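ZYG-9 (Caenorhabditis elegans, PDB 2OF3) organizes microtubules and spindle poles during mitosis and meiosis in one-cell embryos and is required for default nucleus positioning in oocytes. Local coordinates at residues I191-Y194 with I195-G199; V257-R260 with I261-G265. All blocks are in the same frame, centred on the assembly; numbering follows the deposited sequence.

How the contacts relate
Both contacts are the last turns of a helix in an all-helical TOG domain, whose paired helices stack into an elongated HEAT-like array. Contact 1 closes helix 181-198; contact 2 comes later in the chain and closes helix 251-264, the last helix. Their centres are about 17 Å apart and their nearest atoms about 8 Å, so they do not touch. Helix 221-238 connects them: contact 1 packs on its Asn229, Ala233 and Cys234, contact 2 on its Ile228, Val232 and Phe235. One helix thus lies between the two and packs against both, coupling the two helix ends within the C-terminal part of the array.

Contact 1: I191-Y194 with I195-G199; sequences IEYY and ITNAG
The ring of Tyr193 and the amide of Asn197, one helical turn apart, meet obliquely, their planes 69° from each other. The amide lies by the CD1-CE1 side of the ring, Asn197 CG being 4.1 Å from Tyr193 CE1. Asn197 CG sits beside its own backbone N (chi1 -67°), which folds the side chain back over the preceding turn and puts CG 3.4 Å from Tyr193 O. Arg153 and Asn157 of helix 146-163 also touch the side chain of Tyr193, and a tyrosine suits this exposed position, packing on that helix while keeping a polar end. The ring of Tyr194 turns the other way, into Met168, Thr169 and Leu172 of helix 165-174, and the hydroxyl of this buried tyrosine is hydrogen-bonded with Ser160 OG.

On the inward face Ile191 and Ile195 lie side by side, CG2 of the first 3.8 Å from CD1 of the second; branched apolar chains fit here because Leu173 and Ala233 close in on them from neighbouring helices. Glu192 O is gripped almost straight by Thr196 N (2.9 Å, 174°), with weak additions from Thr196 OG1 and Ile195 N.

Here helix 181-198 of the TOG domain ends. Tyr194 O accepts both Ala198 N (2.8 Å) and a water, which also donates to Gly199 O (3.0 Å). Gly199 has positive phi, where a side chain would be jammed against Ala198 O. The chemistry implies a two-sided turn: apolar branches and a tethered phenol anchor it inward, while backbone bonds, a bridging water and Gly199 end the helix.

Contact 2: V257-R260 with I261-G265; sequences VEER and IKRTG
Val257 and Ile261 form the apolar side of the last turns of helix 251-264, the end of this HEAT-like TOG array. Val257 CG1 meets Ile261 CD1 at 4.0 Å, and both residues rest on Trp243; Val257 also touches Ile228 and Ile261 touches Phe235, both of helix 221-238. Branched aliphatic chains suit such a seam. The Arg260 side chain packs on Ile228 and Val232 of the same helix.

The charged interaction, an i to i+4 salt bridge, lies on the outer side. Glu259 OE2 takes Arg263 NE at 2.8 Å through its anti lone pair, with the carboxylate and guanidinium planes 73° apart. The bend in Glu259 at chi2 (54°) brings the carboxylate to the extended arginine. With the carboxylate gone, as in an alanine here, Arg263 NE would probably lose its ionic mate and the guanidinium be freer to turn.

Main-chain bonds run in regular i to i+4 steps, such as Ile261 N to Val257 O (3.0 Å) and Thr264 N to Arg260 O (2.9 Å). Threonine suits the final turn because its hydroxyl can turn back to the chain: Thr264 OG1 lies 2.8 Å from Arg260 O and 3.1 Å from Ile261 O, and its one proton could serve either.

Contact 1: I191-Y194 with I195-G199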
loop_
_atom_site.group_PDB
_atom_site.type_symbol
_atom_site.label_atom_id
_atom_site.label_comp_id
_atom_site.label_asym_id
_atom_site.label_seq_id
_atom_site.Cartn_x
_atom_site.Cartn_y
_atom_site.Cartn_z
ATOM N N ILE A 191 8.360 8.222 0.593
ATOM C CA ILE A 191 8.299 9.671 0.407
ATOM C C ILE A 191 9.632 10.214 -0.042
ATOM O O ILE A 191 9.682 11.007 -0.973
ATOM C CB ILE A 191 7.800 10.360 1.666
ATOM C CG1 ILE A 191 6.327 9.948 1.962
ATOM C CG2 ILE A 191 7.999 11.918 1.555
ATOM C CD1 ILE A 191 5.786 10.287 3.408
ATOM N N GLU A 192 10.741 9.791 0.570
ATOM C CA GLU A 192 12.025 10.275 0.136
ATOM C C GLU A 192 12.257 9.953 -1.357
ATOM O O GLU A 192 12.743 10.777 -2.130
ATOM C CB GLU A 192 13.142 9.686 1.008
ATOM C CG GLU A 192 14.492 10.194 0.567
ATOM C CD GLU A 192 15.664 9.420 1.111
ATOM O OE1 GLU A 192 15.487 8.603 2.052
ATOM O OE2 GLU A 192 16.780 9.665 0.590
ATOM N N TYR A 193 11.900 8.756 -1.784
ATOM C CA TYR A 193 12.086 8.362 -3.156
ATOM C C TYR A 193 11.224 9.179 -4.147
ATOM O O TYR A 193 11.673 9.516 -5.246
ATOM C CB TYR A 193 11.795 6.882 -3.196
ATOM C CG TYR A 193 11.522 6.236 -4.516
ATOM C CD1 TYR A 193 12.548 5.982 -5.442
ATOM C CD2 TYR A 193 10.237 5.806 -4.804
ATOM C CE1 TYR A 193 12.259 5.326 -6.679
ATOM C CE2 TYR A 193 9.940 5.166 -5.981
ATOM C CZ TYR A 193 10.944 4.918 -6.922
ATOM O OH TYR A 193 10.550 4.233 -8.086
ATOM N N TYR A 194 9.988 9.496 -3.767
ATOM C CA TYR A 194 9.132 10.372 -4.579
ATOM C C TYR A 194 9.794 11.740 -4.811
ATOM O O TYR A 194 9.764 12.316 -5.921
ATOM C CB TYR A 194 7.799 10.579 -3.868
ATOM C CG TYR A 194 6.873 9.369 -3.794
ATOM C CD1 TYR A 194 7.081 8.221 -4.566
ATOM C CD2 TYR A 194 5.704 9.425 -3.002
ATOM C CE1 TYR A 194 6.168 7.124 -4.497
ATOM C CE2 TYR A 194 4.814 8.360 -2.921
ATOM C CZ TYR A 194 5.043 7.216 -3.672
ATOM O OH TYR A 194 4.114 6.176 -3.572
ATOM N N ILE A 195 10.374 12.284 -3.754
ATOM C CA ILE A 195 10.906 13.652 -3.791
ATOM C C ILE A 195 12.215 13.677 -4.553
ATOM O O ILE A 195 12.424 14.554 -5.399
ATOM C CB ILE A 195 11.140 14.232 -2.417
ATOM C CG1 ILE A 195 9.822 14.432 -1.722
ATOM C CG2 ILE A 195 11.759 15.582 -2.571
ATOM C CD1 ILE A 195 9.988 14.524 -0.267
ATOM N N THR A 196 13.094 12.717 -4.272
ATOM C CA THR A 196 14.304 12.573 -5.054
ATOM C C THR A 196 14.021 12.418 -6.562
ATOM O O THR A 196 14.773 12.920 -7.401
ATOM C CB THR A 196 15.156 11.394 -4.510
ATOM O OG1 THR A 196 15.671 11.766 -3.231
ATOM C CG2 THR A 196 16.324 11.066 -5.402
ATOM N N ASN A 197 12.957 11.721 -6.931
ATOM C CA ASN A 197 12.759 11.443 -8.347
ATOM C C ASN A 197 11.887 12.414 -9.078
ATOM O O ASN A 197 12.110 12.601 -10.258
ATOM C CB ASN A 197 12.271 10.020 -8.579
ATOM C CG ASN A 197 13.334 9.005 -8.224
ATOM O OD1 ASN A 197 13.306 8.428 -7.127
ATOM N ND2 ASN A 197 14.321 8.832 -9.108
ATOM N N ALA A 198 10.912 13.021 -8.385
ATOM C CA ALA A 198 9.966 13.935 -9.011
ATOM C C ALA A 198 9.943 15.336 -8.400
ATOM O O ALA A 198 9.261 16.183 -8.908
ATOM C CB ALA A 198 8.570 13.325 -8.984
ATOM N N GLY A 199 10.659 15.583 -7.303
ATOM C CA GLY A 199 10.627 16.883 -6.635
ATOM C C GLY A 199 9.552 17.062 -5.577
ATOM O O GLY A 199 8.626 16.244 -5.420
HETATM O O HOH W 1 7.245 13.722 -6.109
#

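Contact 2: V257-R260 with I261-G265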
loop_
_atom_site.group_PDB
_atom_site.type_symbol
_atom_site.label_atom_id
_atom_site.label_comp_id
_atom_site.label_asym_id
_atom_site.label_seq_id
_atom_site.Cartn_x
_atom_site.Cartn_y
_atom_site.Cartn_z
ATOM N N VAL A 257 19.856 17.928 10.660
ATOM C CA VAL A 257 19.484 18.147 9.244
ATOM C C VAL A 257 20.516 19.028 8.518
ATOM O O VAL A 257 20.936 18.667 7.404
ATOM C CB VAL A 257 18.039 18.685 9.125
ATOM C CG1 VAL A 257 17.680 18.971 7.664
ATOM C CG2 VAL A 257 17.062 17.661 9.761
ATOM N N GLU A 258 20.971 20.140 9.143
ATOM C CA GLU A 258 21.993 21.034 8.519
ATOM C C GLU A 258 23.291 20.315 8.201
ATOM O O GLU A 258 23.874 20.523 7.155
ATOM C CB GLU A 258 22.295 22.258 9.391
ATOM C CG GLU A 258 21.158 23.287 9.530
ATOM C CD GLU A 258 21.375 24.269 10.741
ATOM O OE1 GLU A 258 22.190 23.952 11.637
ATOM O OE2 GLU A 258 20.727 25.349 10.813
ATOM N N GLU A 259 23.753 19.472 9.124
ATOM C CA GLU A 259 24.960 18.667 8.946
ATOM C C GLU A 259 24.809 17.642 7.806
ATOM O O GLU A 259 25.747 17.413 7.037
ATOM C CB GLU A 259 25.300 17.952 10.295
ATOM C CG GLU A 259 26.663 17.179 10.332
ATOM C CD GLU A 259 27.852 18.107 9.916
ATOM O OE1 GLU A 259 27.826 19.308 10.262
ATOM O OE2 GLU A 259 28.793 17.655 9.210
ATOM N N ARG A 260 23.640 17.005 7.699
ATOM C CA ARG A 260 23.373 16.088 6.580
ATOM C C ARG A 260 23.435 16.830 5.234
ATOM O O ARG A 260 24.036 16.313 4.277
ATOM C CB ARG A 260 22.006 15.418 6.746
ATOM C CG ARG A 260 21.699 14.269 5.748
ATOM C CD ARG A 260 22.657 13.071 5.800
ATOM N NE ARG A 260 22.724 12.457 7.125
ATOM C CZ ARG A 260 21.840 11.597 7.643
ATOM N NH1 ARG A 260 20.781 11.168 6.976
ATOM N NH2 ARG A 260 22.044 11.117 8.857
ATOM N N ILE A 261 22.813 18.018 5.164
ATOM C CA ILE A 261 22.868 18.886 3.962
ATOM C C ILE A 261 24.319 19.206 3.660
ATOM O O ILE A 261 24.787 18.979 2.540
ATOM C CB ILE A 261 22.075 20.199 4.124
ATOM C CG1 ILE A 261 20.564 19.887 4.227
ATOM C CG2 ILE A 261 22.466 21.241 2.980
ATOM C CD1 ILE A 261 19.626 21.063 4.804
ATOM N N LYS A 262 25.045 19.686 4.667
ATOM C CA LYS A 262 26.451 19.999 4.496
ATOM C C LYS A 262 27.218 18.809 3.941
ATOM O O LYS A 262 27.887 18.929 2.933
ATOM C CB LYS A 262 27.055 20.516 5.796
ATOM C CG LYS A 262 28.506 20.921 5.650
ATOM C CD LYS A 262 29.130 21.284 7.003
ATOM C CE LYS A 262 30.660 21.288 6.901
ATOM N NZ LYS A 262 31.280 21.939 8.086
ATOM N N ARG A 263 27.081 17.639 4.555
ATOM C CA ARG A 263 27.807 16.454 4.093
ATOM C C ARG A 263 27.427 15.881 2.720
ATOM O O ARG A 263 28.315 15.405 1.999
ATOM C CB ARG A 263 27.747 15.329 5.128
ATOM C CG ARG A 263 28.492 15.675 6.403
ATOM C CD ARG A 263 28.467 14.480 7.372
ATOM N NE ARG A 263 28.946 14.882 8.690
ATOM C CZ ARG A 263 29.066 14.052 9.721
ATOM N NH1 ARG A 263 28.724 12.770 9.611
ATOM N NH2 ARG A 263 29.497 14.511 10.878
ATOM N N THR A 264 26.136 15.870 2.374
ATOM C CA THR A 264 25.697 15.329 1.066
ATOM C C THR A 264 26.113 16.236 -0.125
ATOM O O THR A 264 26.176 15.774 -1.270
ATOM C CB THR A 264 24.164 15.134 1.010
ATOM O OG1 THR A 264 23.554 16.310 1.527
ATOM C CG2 THR A 264 23.725 13.940 1.838
ATOM N N GLY A 265 26.385 17.508 0.159
ATOM C CA GLY A 265 26.851 18.458 -0.837
ATOM C C GLY A 265 28.357 18.782 -0.868
ATOM O O GLY A 265 28.773 19.621 -1.683
#